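Local coordinates for protein Phosphoglucosamine/phosphogalactosamine mutase (PDB 2F7L) that interconverts glucosamine 6-phosphate and glucosamine 1-phosphate, and likewise the galactosamine phosphates, in the synthesis of UDP-GlcNAc and UDP-GalNAc, with magnesium as cofactor, at residues Leu22-Ser27 with Val54-Gly59; Ile40-Asp45 with Gly90-Thr95; Glu67-Gly72 with Glu144-Asp149; Tyr81-Leu86 with Lys107-Asp112. All coordinates share one frame; numbering follows the deposited sequence.

Contact 1: Leu22-Ser27 with Val54-Gly59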
loop_
_atom_site.group_PDB
_atom_site.type_symbol
_atom_site.label_atom_id
_atom_site.label_comp_id
_atom_site.label_asym_id
_atom_site.label_seq_id
_atom_site.Cartn_x
_atom_site.Cartn_y
_atom_site.Cartn_z
ATOM N N LEU A 22 10.340 -20.718 -11.949
ATOM C CA LEU A 22 10.799 -19.983 -10.796
ATOM C C LEU A 22 9.753 -20.060 -9.697
ATOM O O LEU A 22 10.068 -20.407 -8.553
ATOM C CB LEU A 22 11.062 -18.524 -11.176
ATOM C CG LEU A 22 11.467 -17.503 -10.092
ATOM C CD1 LEU A 22 12.540 -18.020 -9.179
ATOM C CD2 LEU A 22 11.991 -16.288 -10.786
ATOM N N VAL A 23 8.508 -19.748 -10.048
ATOM C CA VAL A 23 7.423 -19.783 -9.088
ATOM C C VAL A 23 7.287 -21.198 -8.537
ATOM O O VAL A 23 6.969 -21.403 -7.371
ATOM C CB VAL A 23 6.099 -19.326 -9.745
ATOM C CG1 VAL A 23 4.909 -19.567 -8.786
ATOM C CG2 VAL A 23 6.199 -17.847 -10.135
ATOM N N LEU A 24 7.532 -22.195 -9.360
ATOM C CA LEU A 24 7.426 -23.539 -8.840
ATOM C C LEU A 24 8.443 -23.752 -7.701
ATOM O O LEU A 24 8.105 -24.336 -6.657
ATOM C CB LEU A 24 7.642 -24.583 -9.946
ATOM C CG LEU A 24 7.709 -26.024 -9.413
ATOM C CD1 LEU A 24 6.419 -26.369 -8.678
ATOM C CD2 LEU A 24 7.968 -26.981 -10.548
ATOM N N LYS A 25 9.674 -23.277 -7.894
ATOM C CA LYS A 25 10.715 -23.437 -6.877
ATOM C C LYS A 25 10.428 -22.587 -5.640
ATOM O O LYS A 25 10.557 -23.057 -4.491
ATOM C CB LYS A 25 12.078 -23.066 -7.465
ATOM C CG LYS A 25 13.289 -23.642 -6.737
ATOM C CD LYS A 25 14.438 -23.725 -7.715
ATOM C CE LYS A 25 15.705 -23.137 -7.139
ATOM N NZ LYS A 25 16.877 -23.284 -8.049
ATOM N N LEU A 26 10.036 -21.340 -5.896
ATOM C CA LEU A 26 9.705 -20.394 -4.848
ATOM C C LEU A 26 8.577 -20.952 -3.959
ATOM O O LEU A 26 8.506 -20.634 -2.779
ATOM C CB LEU A 26 9.295 -19.068 -5.494
ATOM C CG LEU A 26 9.306 -17.752 -4.702
ATOM C CD1 LEU A 26 7.893 -17.295 -4.469
ATOM C CD2 LEU A 26 10.051 -17.913 -3.377
ATOM N N SER A 27 7.727 -21.808 -4.535
ATOM C CA SER A 27 6.596 -22.445 -3.853
ATOM C C SER A 27 6.956 -23.605 -2.939
ATOM O O SER A 27 6.250 -23.869 -1.970
ATOM C CB SER A 27 5.599 -22.971 -4.877
ATOM O OG SER A 27 4.970 -21.897 -5.536
ATOM N N VAL A 54 -1.386 -19.543 -10.232
ATOM C CA VAL A 54 -2.038 -20.147 -9.079
ATOM C C VAL A 54 -1.914 -21.662 -9.174
ATOM O O VAL A 54 -1.751 -22.341 -8.166
ATOM C CB VAL A 54 -3.530 -19.754 -8.996
ATOM C CG1 VAL A 54 -4.308 -20.759 -8.097
ATOM C CG2 VAL A 54 -3.640 -18.327 -8.443
ATOM N N LYS A 55 -1.996 -22.202 -10.383
ATOM C CA LYS A 55 -1.862 -23.637 -10.528
ATOM C C LYS A 55 -0.429 -24.079 -10.156
ATOM O O LYS A 55 -0.228 -25.115 -9.519
ATOM C CB LYS A 55 -2.190 -24.042 -11.964
ATOM C CG LYS A 55 -3.581 -23.636 -12.423
ATOM C CD LYS A 55 -4.649 -24.633 -12.014
ATOM C CE LYS A 55 -5.824 -23.906 -11.342
ATOM N NZ LYS A 55 -6.153 -22.583 -11.996
ATOM N N ILE A 56 0.561 -23.288 -10.546
ATOM C CA ILE A 56 1.943 -23.631 -10.250
ATOM C C ILE A 56 2.193 -23.605 -8.740
ATOM O O ILE A 56 2.798 -24.529 -8.193
ATOM C CB ILE A 56 2.952 -22.662 -10.966
ATOM C CG1 ILE A 56 2.756 -22.696 -12.496
ATOM C CG2 ILE A 56 4.385 -23.058 -10.613
ATOM C CD1 ILE A 56 3.095 -24.034 -13.166
ATOM N N VAL A 57 1.716 -22.553 -8.079
ATOM C CA VAL A 57 1.878 -22.406 -6.645
ATOM C C VAL A 57 1.238 -23.581 -5.900
ATOM O O VAL A 57 1.876 -24.200 -5.037
ATOM C CB VAL A 57 1.266 -21.032 -6.139
ATOM C CG1 VAL A 57 1.079 -21.048 -4.604
ATOM C CG2 VAL A 57 2.182 -19.852 -6.544
ATOM N N GLU A 58 -0.018 -23.882 -6.234
ATOM C CA GLU A 58 -0.754 -24.982 -5.611
ATOM C C GLU A 58 -0.035 -26.308 -5.817
ATOM O O GLU A 58 0.096 -27.124 -4.877
ATOM C CB GLU A 58 -2.170 -25.044 -6.172
ATOM C CG GLU A 58 -2.974 -23.851 -5.720
ATOM C CD GLU A 58 -4.362 -23.746 -6.329
ATOM O OE1 GLU A 58 -5.063 -22.809 -5.896
ATOM O OE2 GLU A 58 -4.745 -24.558 -7.214
ATOM N N GLY A 59 0.429 -26.522 -7.044
ATOM C CA GLY A 59 1.174 -27.729 -7.331
ATOM C C GLY A 59 2.430 -27.728 -6.470
ATOM O O GLY A 59 2.780 -28.742 -5.878
#

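Contact 2: Ile40-Asp45 with Gly90-Thr95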
loop_
_atom_site.group_PDB
_atom_site.type_symbol
_atom_site.label_atom_id
_atom_site.label_comp_id
_atom_site.label_asym_id
_atom_site.label_seq_id
_atom_site.Cartn_x
_atom_site.Cartn_y
_atom_site.Cartn_z
ATOM N N ILE A 40 -2.643 -23.165 4.181
ATOM C CA ILE A 40 -2.288 -21.958 3.432
ATOM C C ILE A 40 -3.303 -21.502 2.422
ATOM O O ILE A 40 -3.696 -22.253 1.541
ATOM C CB ILE A 40 -0.928 -22.120 2.679
ATOM C CG1 ILE A 40 0.203 -22.448 3.659
ATOM C CG2 ILE A 40 -0.603 -20.845 1.932
ATOM C CD1 ILE A 40 0.426 -21.406 4.713
ATOM N N LEU A 41 -3.700 -20.244 2.527
ATOM C CA LEU A 41 -4.690 -19.684 1.617
ATOM C C LEU A 41 -4.009 -19.043 0.395
ATOM O O LEU A 41 -3.119 -18.207 0.542
ATOM C CB LEU A 41 -5.508 -18.639 2.373
ATOM C CG LEU A 41 -6.914 -18.240 1.922
ATOM C CD1 LEU A 41 -7.013 -16.731 1.947
ATOM C CD2 LEU A 41 -7.227 -18.755 0.534
ATOM N N VAL A 42 -4.431 -19.427 -0.804
ATOM C CA VAL A 42 -3.858 -18.875 -2.034
ATOM C C VAL A 42 -4.887 -18.032 -2.778
ATOM O O VAL A 42 -5.977 -18.503 -3.057
ATOM C CB VAL A 42 -3.380 -19.995 -2.988
ATOM C CG1 VAL A 42 -2.802 -19.388 -4.244
ATOM C CG2 VAL A 42 -2.354 -20.881 -2.290
ATOM N N GLY A 43 -4.542 -16.789 -3.102
ATOM C CA GLY A 43 -5.477 -15.915 -3.811
ATOM C C GLY A 43 -4.759 -15.114 -4.881
ATOM O O GLY A 43 -3.541 -15.226 -4.987
ATOM N N ARG A 44 -5.477 -14.305 -5.664
ATOM C CA ARG A 44 -4.826 -13.527 -6.739
ATOM C C ARG A 44 -5.539 -12.255 -7.170
ATOM O O ARG A 44 -6.738 -12.093 -6.960
ATOM C CB ARG A 44 -4.647 -14.391 -7.989
ATOM C CG ARG A 44 -5.909 -14.549 -8.818
ATOM C CD ARG A 44 -5.673 -15.566 -9.910
ATOM N NE ARG A 44 -6.224 -15.130 -11.185
ATOM C CZ ARG A 44 -7.443 -15.439 -11.620
ATOM N NH1 ARG A 44 -8.248 -16.202 -10.873
ATOM N NH2 ARG A 44 -7.860 -14.978 -12.803
ATOM N N ASP A 45 -4.792 -11.341 -7.770
ATOM C CA ASP A 45 -5.419 -10.140 -8.250
ATOM C C ASP A 45 -5.800 -10.417 -9.710
ATOM O O ASP A 45 -5.893 -11.570 -10.132
ATOM C CB ASP A 45 -4.490 -8.937 -8.106
ATOM C CG ASP A 45 -3.348 -8.949 -9.099
ATOM O OD1 ASP A 45 -3.311 -9.845 -9.978
ATOM O OD2 ASP A 45 -2.491 -8.048 -8.997
ATOM N N GLY A 90 -0.986 -18.899 7.087
ATOM C CA GLY A 90 -0.372 -17.904 6.228
ATOM C C GLY A 90 -1.002 -18.000 4.841
ATOM O O GLY A 90 -1.941 -18.769 4.614
ATOM N N GLY A 91 -0.497 -17.222 3.898
ATOM C CA GLY A 91 -1.034 -17.293 2.561
ATOM C C GLY A 91 -0.069 -16.725 1.546
ATOM O O GLY A 91 0.936 -16.107 1.899
ATOM N N VAL A 92 -0.359 -16.970 0.276
ATOM C CA VAL A 92 0.454 -16.425 -0.780
ATOM C C VAL A 92 -0.485 -15.842 -1.843
ATOM O O VAL A 92 -1.381 -16.515 -2.340
ATOM C CB VAL A 92 1.445 -17.486 -1.340
ATOM C CG1 VAL A 92 1.055 -18.836 -0.871
ATOM C CG2 VAL A 92 1.526 -17.412 -2.846
ATOM N N VAL A 93 -0.290 -14.556 -2.127
ATOM C CA VAL A 93 -1.068 -13.805 -3.110
ATOM C C VAL A 93 -0.244 -13.609 -4.416
ATOM O O VAL A 93 0.936 -13.211 -4.379
ATOM C CB VAL A 93 -1.430 -12.395 -2.547
ATOM C CG1 VAL A 93 -2.334 -11.694 -3.486
ATOM C CG2 VAL A 93 -2.058 -12.498 -1.201
ATOM N N ILE A 94 -0.872 -13.880 -5.559
ATOM C CA ILE A 94 -0.230 -13.721 -6.869
ATOM C C ILE A 94 -0.537 -12.308 -7.302
ATOM O O ILE A 94 -1.643 -12.032 -7.765
ATOM C CB ILE A 94 -0.811 -14.709 -7.938
ATOM C CG1 ILE A 94 -0.367 -16.144 -7.648
ATOM C CG2 ILE A 94 -0.282 -14.367 -9.323
ATOM C CD1 ILE A 94 -0.573 -16.584 -6.230
ATOM N N THR A 95 0.450 -11.422 -7.167
ATOM C CA THR A 95 0.259 -10.012 -7.498
ATOM C C THR A 95 1.557 -9.241 -7.712
ATOM O O THR A 95 2.613 -9.611 -7.190
ATOM C CB THR A 95 -0.534 -9.309 -6.361
ATOM O OG1 THR A 95 -0.966 -8.012 -6.788
ATOM C CG2 THR A 95 0.344 -9.171 -5.099
#

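Contact 3: Glu67-Gly72 with Glu144-Asp149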
loop_
_atom_site.group_PDB
_atom_site.type_symbol
_atom_site.label_atom_id
_atom_site.label_comp_id
_atom_site.label_asym_id
_atom_site.label_seq_id
_atom_site.Cartn_x
_atom_site.Cartn_y
_atom_site.Cartn_z
ATOM N N GLU A 67 -1.409 -28.041 3.182
ATOM C CA GLU A 67 -2.836 -28.277 2.952
ATOM C C GLU A 67 -3.282 -26.991 2.264
ATOM O O GLU A 67 -3.450 -25.969 2.924
ATOM C CB GLU A 67 -3.593 -28.463 4.282
ATOM C CG GLU A 67 -4.928 -29.230 4.114
ATOM C CD GLU A 67 -6.008 -28.868 5.149
ATOM O OE1 GLU A 67 -7.187 -29.215 4.918
ATOM O OE2 GLU A 67 -5.692 -28.247 6.191
ATOM N N VAL A 68 -3.467 -27.039 0.952
ATOM C CA VAL A 68 -3.818 -25.856 0.171
ATOM C C VAL A 68 -5.275 -25.394 0.030
ATOM O O VAL A 68 -6.162 -26.187 -0.242
ATOM C CB VAL A 68 -3.267 -26.004 -1.260
ATOM C CG1 VAL A 68 -3.544 -24.744 -2.054
ATOM C CG2 VAL A 68 -1.785 -26.305 -1.221
ATOM N N TYR A 69 -5.501 -24.091 0.179
ATOM C CA TYR A 69 -6.827 -23.495 -0.001
ATOM C C TYR A 69 -6.822 -22.391 -1.067
ATOM O O TYR A 69 -5.967 -21.505 -1.078
ATOM C CB TYR A 69 -7.349 -22.893 1.289
ATOM C CG TYR A 69 -7.744 -23.916 2.299
ATOM C CD1 TYR A 69 -6.772 -24.641 2.983
ATOM C CD2 TYR A 69 -9.090 -24.179 2.564
ATOM C CE1 TYR A 69 -7.120 -25.596 3.902
ATOM C CE2 TYR A 69 -9.451 -25.138 3.487
ATOM C CZ TYR A 69 -8.460 -25.844 4.156
ATOM O OH TYR A 69 -8.782 -26.784 5.108
ATOM N N ASP A 70 -7.822 -22.442 -1.932
ATOM C CA ASP A 70 -7.986 -21.492 -3.022
ATOM C C ASP A 70 -9.055 -20.425 -2.713
ATOM O O ASP A 70 -10.244 -20.733 -2.581
ATOM C CB ASP A 70 -8.403 -22.256 -4.268
ATOM C CG ASP A 70 -8.022 -21.547 -5.543
ATOM O OD1 ASP A 70 -8.379 -20.359 -5.715
ATOM O OD2 ASP A 70 -7.367 -22.199 -6.384
ATOM N N GLY A 71 -8.634 -19.170 -2.629
ATOM C CA GLY A 71 -9.564 -18.101 -2.349
ATOM C C GLY A 71 -9.900 -17.263 -3.564
ATOM O O GLY A 71 -10.520 -16.221 -3.423
ATOM N N GLY A 72 -9.516 -17.704 -4.756
ATOM C CA GLY A 72 -9.807 -16.934 -5.961
ATOM C C GLY A 72 -9.250 -15.513 -6.020
ATOM O O GLY A 72 -8.239 -15.195 -5.384
ATOM N N GLU A 144 -6.261 -32.910 -2.019
ATOM C CA GLU A 144 -6.839 -32.066 -3.053
ATOM C C GLU A 144 -6.847 -30.673 -2.491
ATOM O O GLU A 144 -6.958 -30.498 -1.280
ATOM C CB GLU A 144 -8.276 -32.482 -3.374
ATOM C CG GLU A 144 -8.334 -33.688 -4.305
ATOM C CD GLU A 144 -9.754 -34.215 -4.587
ATOM O OE1 GLU A 144 -9.852 -35.351 -5.124
ATOM O OE2 GLU A 144 -10.751 -33.508 -4.288
ATOM N N VAL A 145 -6.708 -29.671 -3.350
ATOM C CA VAL A 145 -6.759 -28.311 -2.838
ATOM C C VAL A 145 -8.238 -28.026 -2.585
ATOM O O VAL A 145 -9.097 -28.380 -3.382
ATOM C CB VAL A 145 -6.133 -27.261 -3.829
ATOM C CG1 VAL A 145 -5.293 -27.964 -4.855
ATOM C CG2 VAL A 145 -7.196 -26.403 -4.466
ATOM N N LYS A 146 -8.517 -27.416 -1.446
ATOM C CA LYS A 146 -9.866 -27.084 -1.057
ATOM C C LYS A 146 -10.226 -25.662 -1.509
ATOM O O LYS A 146 -9.359 -24.869 -1.850
ATOM C CB LYS A 146 -9.986 -27.213 0.465
ATOM C CG LYS A 146 -9.758 -28.640 1.011
ATOM C CD LYS A 146 -9.707 -28.656 2.549
ATOM C CE LYS A 146 -9.677 -30.074 3.156
ATOM N NZ LYS A 146 -8.525 -30.953 2.781
ATOM N N ARG A 147 -11.515 -25.351 -1.547
ATOM C CA ARG A 147 -11.944 -24.021 -1.926
ATOM C C ARG A 147 -12.260 -23.226 -0.661
ATOM O O ARG A 147 -12.691 -23.783 0.347
ATOM C CB ARG A 147 -13.183 -24.082 -2.831
ATOM C CG ARG A 147 -12.880 -24.525 -4.262
ATOM C CD ARG A 147 -14.059 -25.267 -4.923
ATOM N NE ARG A 147 -14.535 -26.401 -4.115
ATOM C CZ ARG A 147 -15.515 -27.235 -4.464
ATOM N NH1 ARG A 147 -16.145 -27.085 -5.628
ATOM N NH2 ARG A 147 -15.879 -28.206 -3.636
ATOM N N GLU A 148 -12.026 -21.918 -0.741
ATOM C CA GLU A 148 -12.274 -20.959 0.331
ATOM C C GLU A 148 -13.179 -19.835 -0.199
ATOM O O GLU A 148 -12.711 -18.899 -0.880
ATOM C CB GLU A 148 -10.953 -20.377 0.810
ATOM C CG GLU A 148 -11.131 -19.245 1.780
ATOM C CD GLU A 148 -12.128 -19.574 2.868
ATOM O OE1 GLU A 148 -13.341 -19.506 2.610
ATOM O OE2 GLU A 148 -11.698 -19.909 3.984
ATOM N N ASP A 149 -14.475 -19.917 0.118
ATOM C CA ASP A 149 -15.436 -18.922 -0.370
ATOM C C ASP A 149 -15.819 -17.826 0.587
ATOM O O ASP A 149 -16.804 -17.171 0.356
ATOM C CB ASP A 149 -16.738 -19.590 -0.822
ATOM C CG ASP A 149 -16.568 -20.451 -2.054
ATOM O OD1 ASP A 149 -17.502 -21.231 -2.368
ATOM O OD2 ASP A 149 -15.508 -20.346 -2.718
#

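Contact 4: Tyr81-Leu86 with Lys107-Asp112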
loop_
_atom_site.group_PDB
_atom_site.type_symbol
_atom_site.label_atom_id
_atom_site.label_comp_id
_atom_site.label_asym_id
_atom_site.label_seq_id
_atom_site.Cartn_x
_atom_site.Cartn_y
_atom_site.Cartn_z
ATOM N N TYR A 81 -6.738 -10.383 5.302
ATOM C CA TYR A 81 -7.741 -10.350 6.348
ATOM C C TYR A 81 -8.275 -11.773 6.584
ATOM O O TYR A 81 -8.568 -12.179 7.722
ATOM C CB TYR A 81 -8.885 -9.409 5.958
ATOM C CG TYR A 81 -9.859 -9.237 7.093
ATOM C CD1 TYR A 81 -9.491 -8.537 8.247
ATOM C CD2 TYR A 81 -11.121 -9.858 7.054
ATOM C CE1 TYR A 81 -10.345 -8.464 9.324
ATOM C CE2 TYR A 81 -11.983 -9.788 8.119
ATOM C CZ TYR A 81 -11.598 -9.087 9.251
ATOM O OH TYR A 81 -12.487 -8.950 10.288
ATOM N N ALA A 82 -8.396 -12.526 5.492
ATOM C CA ALA A 82 -8.855 -13.898 5.563
ATOM C C ALA A 82 -7.864 -14.737 6.380
ATOM O O ALA A 82 -8.256 -15.406 7.345
ATOM C CB ALA A 82 -9.008 -14.463 4.174
ATOM N N VAL A 83 -6.584 -14.702 6.029
ATOM C CA VAL A 83 -5.629 -15.492 6.792
ATOM C C VAL A 83 -5.569 -14.997 8.234
ATOM O O VAL A 83 -5.403 -15.781 9.175
ATOM C CB VAL A 83 -4.220 -15.469 6.147
ATOM C CG1 VAL A 83 -3.881 -14.094 5.743
ATOM C CG2 VAL A 83 -3.184 -15.999 7.117
ATOM N N LYS A 84 -5.725 -13.696 8.409
ATOM C CA LYS A 84 -5.711 -13.109 9.740
ATOM C C LYS A 84 -6.846 -13.630 10.640
ATOM O O LYS A 84 -6.613 -14.057 11.762
ATOM C CB LYS A 84 -5.825 -11.580 9.636
ATOM C CG LYS A 84 -5.936 -10.854 10.960
ATOM C CD LYS A 84 -6.188 -9.366 10.755
ATOM C CE LYS A 84 -6.728 -8.692 12.010
ATOM N NZ LYS A 84 -5.780 -8.772 13.162
ATOM N N THR A 85 -8.075 -13.622 10.150
ATOM C CA THR A 85 -9.168 -14.022 11.012
ATOM C C THR A 85 -9.837 -15.352 10.714
ATOM O O THR A 85 -10.698 -15.797 11.485
ATOM C CB THR A 85 -10.278 -12.951 11.005
ATOM O OG1 THR A 85 -11.095 -13.127 9.842
ATOM C CG2 THR A 85 -9.680 -11.526 10.972
ATOM N N LEU A 86 -9.464 -15.995 9.613
ATOM C CA LEU A 86 -10.107 -17.248 9.263
ATOM C C LEU A 86 -9.377 -18.498 9.722
ATOM O O LEU A 86 -9.826 -19.608 9.460
ATOM C CB LEU A 86 -10.369 -17.271 7.757
ATOM C CG LEU A 86 -11.844 -17.227 7.333
ATOM C CD1 LEU A 86 -12.665 -16.463 8.306
ATOM C CD2 LEU A 86 -11.963 -16.620 5.960
ATOM N N LYS A 107 3.568 -12.581 -3.261
ATOM C CA LYS A 107 3.600 -11.940 -1.951
ATOM C C LYS A 107 3.339 -13.105 -0.991
ATOM O O LYS A 107 2.616 -14.057 -1.325
ATOM C CB LYS A 107 2.481 -10.906 -1.804
ATOM C CG LYS A 107 2.905 -9.465 -2.052
ATOM C CD LYS A 107 1.757 -8.491 -1.801
ATOM C CE LYS A 107 2.106 -7.063 -2.251
ATOM N NZ LYS A 107 0.929 -6.096 -2.316
ATOM N N VAL A 108 3.954 -13.082 0.177
ATOM C CA VAL A 108 3.668 -14.152 1.112
ATOM C C VAL A 108 3.315 -13.535 2.450
ATOM O O VAL A 108 4.093 -12.778 3.022
ATOM C CB VAL A 108 4.850 -15.198 1.209
ATOM C CG1 VAL A 108 5.976 -14.792 0.289
ATOM C CG2 VAL A 108 5.295 -15.396 2.631
ATOM N N VAL A 109 2.102 -13.830 2.909
ATOM C CA VAL A 109 1.623 -13.313 4.173
ATOM C C VAL A 109 1.702 -14.337 5.288
ATOM O O VAL A 109 1.240 -15.464 5.154
ATOM C CB VAL A 109 0.181 -12.775 4.049
ATOM C CG1 VAL A 109 -0.417 -13.211 2.747
ATOM C CG2 VAL A 109 -0.663 -13.236 5.218
ATOM N N ASP A 110 2.305 -13.918 6.393
ATOM C CA ASP A 110 2.472 -14.766 7.565
ATOM C C ASP A 110 1.214 -14.927 8.419
ATOM O O ASP A 110 0.163 -14.354 8.137
ATOM C CB ASP A 110 3.610 -14.236 8.439
ATOM C CG ASP A 110 3.998 -15.206 9.529
ATOM O OD1 ASP A 110 4.572 -16.260 9.220
ATOM O OD2 ASP A 110 3.713 -14.919 10.708
ATOM N N LYS A 111 1.361 -15.730 9.467
ATOM C CA LYS A 111 0.305 -16.083 10.424
ATOM C C LYS A 111 -0.548 -14.928 10.930
ATOM O O LYS A 111 -1.733 -15.097 11.172
ATOM C CB LYS A 111 0.960 -16.800 11.606
ATOM C CG LYS A 111 0.034 -17.341 12.655
ATOM C CD LYS A 111 0.761 -18.320 13.618
ATOM C CE LYS A 111 1.617 -17.633 14.704
ATOM N NZ LYS A 111 2.855 -16.981 14.214
ATOM N N ASP A 112 0.064 -13.755 11.075
ATOM C CA ASP A 112 -0.607 -12.557 11.581
ATOM C C ASP A 112 -1.406 -11.713 10.572
ATOM O O ASP A 112 -2.068 -10.759 10.960
ATOM C CB ASP A 112 0.424 -11.674 12.325
ATOM C CG ASP A 112 1.657 -11.311 11.465
ATOM O OD1 ASP A 112 2.622 -10.720 12.024
ATOM O OD2 ASP A 112 1.663 -11.604 10.241
#

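Contact 1: Leu22-Ser27 with Val54-Gly59
Ile56 lays its CG2 methyl over the start of the Leu24 backbone, 3.5 Å from Leu24 N, and the same methyl meets Leu24 CB. This is helix-to-helix packing in the first alpha/beta/alpha domain of a phosphohexose mutase. Helices 20-34 and 50-63 run roughly alongside each other, their axes approaching to 8.2 Å at a crossing angle of -35°. Helix 50-63 is itself the connection of a beta-alpha-beta crossover, joining strand 39-44 to strand 67-73. With chi1 at -59°, Ile56 turns CG1 to the side opposite its carbonyl carbon, which leaves the CG2 branch to face helix 20-34.

The residue before Leu24, Val23, offers its CG1 branch to two partners at once. It lies 3.5 Å from Val57 CG2 and 4.0 Å from Ile56 CG2, the Val23 and Ile56 side chains crossing at about a right angle. Val23 and Val57 also share a neighbour beneath them, Ile106 of strand 103-109, so this end of the interface runs into the core between helices and sheet. Leu24 is on the outer side, its CD1 coming to 4.1 Å from the carbonyl oxygen of Ile56.

The polar residue at this interface is Ser27, a turn beyond Val23. Its hydroxyl faces helix 50-63, 3.6 Å from Val57 CG2, yet its hydrogen bond goes back to its own helix. Ser27 OG donates to Val23 O at 2.8 Å, reaching that carbonyl from the opposite face of its plane to Ser27 N, so one oxygen is gripped twice.

Contact 2: Ile40-Asp45 with Gly90-Thr95
Strands 39-44 and 90-94 run parallel, 16° apart and 4.6 Å at their closest, laced by backbone bonds that alternate in direction: Leu41 N to Gly90 O, Val92 N to Leu41 O, Gly43 N to Val92 O, Ile94 N to Gly43 O at 3.0 Å, and finally Asp45 N to Ile94 O.

On one face of the sheet, Ile40 CG2 meets Val92 CG1 at 3.8 Å, and Ile94 reaches back with CD1 to Val42 CG1 at 4.1 Å, while Arg44 and Ile94 lie abreast through their CB atoms. Helix 50-63 covers this face through Leu53, Val54 and Leu61. The other face carries Leu41 and Val93, which pack on helix 76-86; Gly43 and Gly91 alternate with them there.

Just past the strand ends, Thr95 OG1 donates to Asp45 OD2 at 2.7 Å, coming in 53° out of the carboxylate plane. The hydroxyl sits opposite its backbone N (chi1 -168°), a placement from which it also accepts from Ser97 N, and Arg47 NE forms a salt bridge with the same Asp45 OD2. Both side chains touch Asp243, a magnesium ligand by similarity. Functional residues gathered at the C-terminal ends of parallel strands are typical of alpha/beta folds, and here the chain runs on from Thr95 to Ser97, the probable phosphoserine.

Contact 3: Glu67-Gly72 with Glu144-Asp149
Lys146 stretches alongside the Tyr69 ring, its CB over one face at 4.1 Å from the centroid and its CD 3.3 Å from Tyr69 OH. The bend at the last torsion of the lysine (chi4 60°) then turns NZ to Glu67 OE1, a salt bridge of 3.1 Å whose hydrogen bond is weak. The other carboxylate oxygen of Glu67, OE2, pairs with Lys39, so the acid is shared between two lysines. Across the sheet, on the Asp70 side, Val68 CG1 and Val145 CB lie side by side at 4.0 Å.

Three backbone bonds put these groups in register as a short parallel pairing: Lys146 N to Val68 O, Asp70 N to Lys146 O at 2.9 Å, and Glu148 N to Asp70 O. The last donor comes from above the carbonyl plane, 37° out of it. Beyond it, Asp70 OD1 closes an Asx turn by accepting from Gly72 N at 3.0 Å, and Glu148 sends its carboxylate on to Tyr88 OH and Arg150 N.

Strand 146-147 is the outermost strand on this side of the six-stranded domain I sheet, next to strand 67-73. On its inner side strand 67-73 bonds to strand 39-44, while Val68 and Asp70 pack against helix 50-63; Tyr69 meets Tyr88 edge-to-face on the other face.

Contact 4: Tyr81-Leu86 with Lys107-Asp112
Val83 points from its helix straight at Val109, the two side chains meeting tip to tip with Val83 CG1 3.4 Å from Val109 CG2. The setting is the alpha/beta/alpha sandwich of domain I: helix 76-86 lies against one face of the mixed sheet, and strand 103-109 is a strand of that sheet, antiparallel to its neighbour 90-94. Of all the residues here Val83 has the most surface buried by the contact. Its chi1 of 44° sets CG1 between the backbone N and the carbonyl carbon, which leaves the two methyls to work on different partners. CG1 takes the valine, while CG2 comes to 3.9 Å from the carbonyl oxygen of Asp110. Tyr88, in the loop after the helix, touches Val83 as well.

Asp112 and Lys84 make up the outer part of the interface. Here the loop meets the helix with its backbone: the CA atoms of Lys84 and Asp112 are 5.5 Å apart, and the aspartate side chain turns away from the helix, its OD2 accepting from Ile114 N.

Val109 is held in place by a backbone bond to Gly91 on the neighbouring strand. At the start of the 107-112 segment, well away from the helix, Lys107 NZ forms salt bridges with Asp8, Asp243 and Asp245; the last two are magnesium ligands by similarity. Lys84 touches the loop with the base of its chain: chi1 of 175° sets CG opposite the backbone N, 3.9 Å from Asp112 O.

How the contacts relate
All four contacts belong to one sandwich. Contacts 2 and 3 pair strands of its sheet with one further pairing, 39-44 with 67-73, between them; their centres are 10 Å apart, and Val42 O meets Gly71 N at 2.8 Å. Contact 4 adds the next strand beyond contact 2, Lys107 N lying 2.9 Å from Val93 O, and a helix on one face. Contact 1 supplies helices on the other face, Val57 CG1 packing 4.1 Å from Val42 CG2. The Thr95 side chain of contact 2 is about 3 Å from that of Asp243 at the presumed magnesium site, which Lys107 of contact 4 also reaches. Contacts 1 and 3 lie away from it.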